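Local atomic coordinates of predicted ATPase of the ABC class (Vibrio vulnificus, PDB entry 5D6A), a protein that probably binds and hydrolyses ATP as an ABC-class ATPase, here holding the non-hydrolysable analogue AMP-PNP. Residues 318-322 with 383-388. Numbering follows the deposited sequence.
Sequences NYINH and GDEPIT
Thr388 N donates to Tyr319 O over 2.9 Å, the one backbone hydrogen bond between two loop segments that run roughly antiparallel, their end-to-end directions 162° apart. Thr388 N lies in the plane of the Tyr319 carbonyl and the N-H points almost straight at the oxygen. Beside it Asn321 works as a side-chain bridge: its ND2 gives a hydrogen bond to Thr388 OG1 at 3.2 Å and a weak, bent one to Pro386 O at 3.0 Å. An asparagine suits the place, since one short amide supplies two hydrogens to acceptors two residues apart, and proline, which lacks an amide hydrogen, still offers its carbonyl. Threonine suits its own, because a hydroxyl held close to the backbone, anti to the carbonyl carbon (chi1 -57°), can take the Asn321 N-H while the amide bonds Tyr319 O. The asparagine side chain crosses the threonine at about a right angle.

Farther along, the His322 ring swings away from its own backbone N (chi1 176°) and lays one face against Gly383 O, offset toward the rim near NE2. The angle is too poor for a hydrogen bond, so this is packing of a flat ring on a carbonyl. The CB atoms of His322 and Glu385 meet at 4.1 Å.

The one apolar side-chain contact joins two branched aliphatic chains, Ile387 CD1 on Ile320 CG1, 4.3 Å apart; Ile387 CG1 also packs beside the Tyr319 carbonyl oxygen. Asp384 turns to the second subunit, bonding His426 through OD2 and packing on His269, and the Ile387 side chain is about 9 Å from bound AMP-PNP. Within the P-loop domain, Tyr319 and Ile320 pack on helix 339-352, while Tyr319 and Thr388 touch Arg393 of helix 390-401, so the paired loops join these two helices near the subunit interface.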
ATOM      1  N   ASN A 318      -8.676 -23.070  17.174  1.00 46.26           N
ATOM      2  CA  ASN A 318     -10.096 -22.734  17.069  1.00 47.10           C
ATOM      3  C   ASN A 318     -10.586 -22.512  15.642  1.00 47.62           C
ATOM      4  O   ASN A 318     -11.792 -22.504  15.403  1.00 49.21           O
ATOM      5  CB  ASN A 318     -10.418 -21.491  17.901  1.00 46.21           C
ATOM      6  CG  ASN A 318     -10.199 -21.705  19.387  1.00 47.01           C
ATOM      7  OD1 ASN A 318     -10.121 -22.839  19.864  1.00 49.35           O
ATOM      8  ND2 ASN A 318     -10.117 -20.611  20.131  1.00 46.04           N
ATOM      9  N   TYR A 319      -9.668 -22.334  14.696  1.00 47.56           N
ATOM     10  CA  TYR A 319     -10.064 -22.091  13.310  1.00 48.58           C
ATOM     11  C   TYR A 319      -9.422 -23.084  12.349  1.00 51.22           C
ATOM     12  O   TYR A 319     -10.121 -23.734  11.571  1.00 54.47           O
ATOM     13  CB  TYR A 319      -9.727 -20.650  12.926  1.00 47.10           C
ATOM     14  CG  TYR A 319     -10.296 -19.657  13.917  1.00 45.91           C
ATOM     15  CD1 TYR A 319     -11.648 -19.336  13.906  1.00 46.22           C
ATOM     16  CD2 TYR A 319      -9.486 -19.061  14.882  1.00 44.35           C
ATOM     17  CE1 TYR A 319     -12.178 -18.442  14.819  1.00 45.48           C
ATOM     18  CE2 TYR A 319     -10.009 -18.164  15.797  1.00 43.65           C
ATOM     19  CZ  TYR A 319     -11.356 -17.860  15.760  1.00 44.24           C
ATOM     20  OH  TYR A 319     -11.892 -16.973  16.661  1.00 44.12           O
ATOM     21  N   ILE A 320      -8.100 -23.205  12.405  1.00 51.93           N
ATOM     22  CA  ILE A 320      -7.381 -24.142  11.547  1.00 53.49           C
ATOM     23  C   ILE A 320      -7.220 -25.463  12.292  1.00 56.04           C
ATOM     24  O   ILE A 320      -6.750 -25.490  13.429  1.00 57.83           O
ATOM     25  CB  ILE A 320      -6.012 -23.585  11.125  1.00 52.14           C
ATOM     26  CG1 ILE A 320      -6.208 -22.257  10.383  1.00 51.10           C
ATOM     27  CG2 ILE A 320      -5.272 -24.592  10.249  1.00 52.84           C
ATOM     28  CD1 ILE A 320      -4.923 -21.579   9.966  1.00 51.19           C
ATOM     29  N   ASN A 321      -7.609 -26.555  11.643  1.00 58.59           N
ATOM     30  CA  ASN A 321      -7.547 -27.882  12.250  1.00 62.01           C
ATOM     31  C   ASN A 321      -6.349 -28.715  11.797  1.00 63.31           C
ATOM     32  O   ASN A 321      -5.743 -29.423  12.602  1.00 64.50           O
ATOM     33  CB  ASN A 321      -8.849 -28.633  11.956  1.00 64.39           C
ATOM     34  CG  ASN A 321     -10.066 -27.935  12.536  1.00 64.41           C
ATOM     35  OD1 ASN A 321      -9.984 -27.282  13.575  1.00 64.81           O
ATOM     36  ND2 ASN A 321     -11.204 -28.081  11.873  1.00 66.23           N
ATOM     37  N   HIS A 322      -6.014 -28.627  10.511  1.00 64.43           N
ATOM     38  CA  HIS A 322      -4.889 -29.375   9.947  1.00 64.97           C
ATOM     39  C   HIS A 322      -3.999 -28.493   9.069  1.00 63.35           C
ATOM     40  O   HIS A 322      -4.466 -27.545   8.439  1.00 61.47           O
ATOM     41  CB  HIS A 322      -5.403 -30.566   9.131  1.00 67.86           C
ATOM     42  CG  HIS A 322      -4.322 -31.336   8.432  1.00 70.11           C
ATOM     43  ND1 HIS A 322      -3.653 -32.387   9.022  1.00 71.41           N
ATOM     44  CD2 HIS A 322      -3.795 -31.203   7.190  1.00 70.66           C
ATOM     45  CE1 HIS A 322      -2.761 -32.869   8.174  1.00 72.50           C
ATOM     46  NE2 HIS A 322      -2.826 -32.167   7.056  1.00 72.15           N
ATOM     47  N   GLY A 383      -6.661 -36.225   3.573  1.00117.11           N
ATOM     48  CA  GLY A 383      -5.937 -36.032   4.829  1.00116.91           C
ATOM     49  C   GLY A 383      -5.917 -34.573   5.247  1.00116.03           C
ATOM     50  O   GLY A 383      -5.134 -34.181   6.111  1.00116.50           O
ATOM     51  N   ASP A 384      -6.784 -33.773   4.625  1.00114.47           N
ATOM     52  CA  ASP A 384      -6.883 -32.346   4.908  1.00112.81           C
ATOM     53  C   ASP A 384      -8.228 -32.042   5.555  1.00108.65           C
ATOM     54  O   ASP A 384      -9.231 -31.871   4.859  1.00107.20           O
ATOM     55  CB  ASP A 384      -6.749 -31.536   3.610  1.00112.27           C
ATOM     56  CG  ASP A 384      -5.423 -31.765   2.901  1.00112.47           C
ATOM     57  OD1 ASP A 384      -4.510 -32.366   3.505  1.00116.12           O
ATOM     58  OD2 ASP A 384      -5.294 -31.332   1.736  1.00107.70           O
ATOM     59  N   GLU A 385      -8.252 -31.989   6.885  1.00137.79           N
ATOM     60  CA  GLU A 385      -9.486 -31.686   7.605  1.00132.41           C
ATOM     61  C   GLU A 385      -9.915 -30.253   7.276  1.00124.98           C
ATOM     62  O   GLU A 385      -9.080 -29.348   7.243  1.00120.23           O
ATOM     63  CB  GLU A 385      -9.306 -31.872   9.113  1.00131.53           C
ATOM     64  CG  GLU A 385      -8.968 -33.301   9.518  1.00135.05           C
ATOM     65  CD  GLU A 385      -8.820 -33.478  11.019  1.00134.57           C
ATOM     66  OE1 GLU A 385      -8.511 -34.607  11.452  1.00136.41           O
ATOM     67  OE2 GLU A 385      -9.009 -32.496  11.768  1.00131.39           O
ATOM     68  N   PRO A 386     -11.221 -30.046   7.034  1.00121.90           N
ATOM     69  CA  PRO A 386     -11.734 -28.728   6.650  1.00115.74           C
ATOM     70  C   PRO A 386     -11.555 -27.643   7.713  1.00109.13           C
ATOM     71  O   PRO A 386     -11.694 -27.913   8.907  1.00109.62           O
ATOM     72  CB  PRO A 386     -13.224 -28.992   6.399  1.00117.72           C
ATOM     73  CG  PRO A 386     -13.542 -30.186   7.228  1.00121.20           C
ATOM     74  CD  PRO A 386     -12.305 -31.030   7.210  1.00124.37           C
ATOM     75  N   ILE A 387     -11.240 -26.431   7.264  1.00102.10           N
ATOM     76  CA  ILE A 387     -11.070 -25.288   8.161  1.00 94.69           C
ATOM     77  C   ILE A 387     -12.423 -24.909   8.760  1.00 90.81           C
ATOM     78  O   ILE A 387     -13.454 -25.042   8.101  1.00 92.25           O
ATOM     79  CB  ILE A 387     -10.470 -24.066   7.417  1.00 91.18           C
ATOM     80  CG1 ILE A 387     -10.164 -22.925   8.393  1.00 86.79           C
ATOM     81  CG2 ILE A 387     -11.406 -23.577   6.314  1.00 91.17           C
ATOM     82  CD1 ILE A 387      -9.553 -21.709   7.733  1.00 84.93           C
ATOM     83  N   THR A 388     -12.416 -24.458  10.012  1.00 84.84           N
ATOM     84  CA  THR A 388     -13.642 -24.049  10.693  1.00 81.57           C
ATOM     85  C   THR A 388     -13.920 -22.576  10.366  1.00 76.76           C
ATOM     86  O   THR A 388     -13.237 -21.688  10.883  1.00 74.28           O
ATOM     87  CB  THR A 388     -13.520 -24.241  12.217  1.00 81.29           C
ATOM     88  OG1 THR A 388     -13.203 -25.609  12.502  1.00 84.54           O
ATOM     89  CG2 THR A 388     -14.821 -23.870  12.920  1.00 80.90           C
TER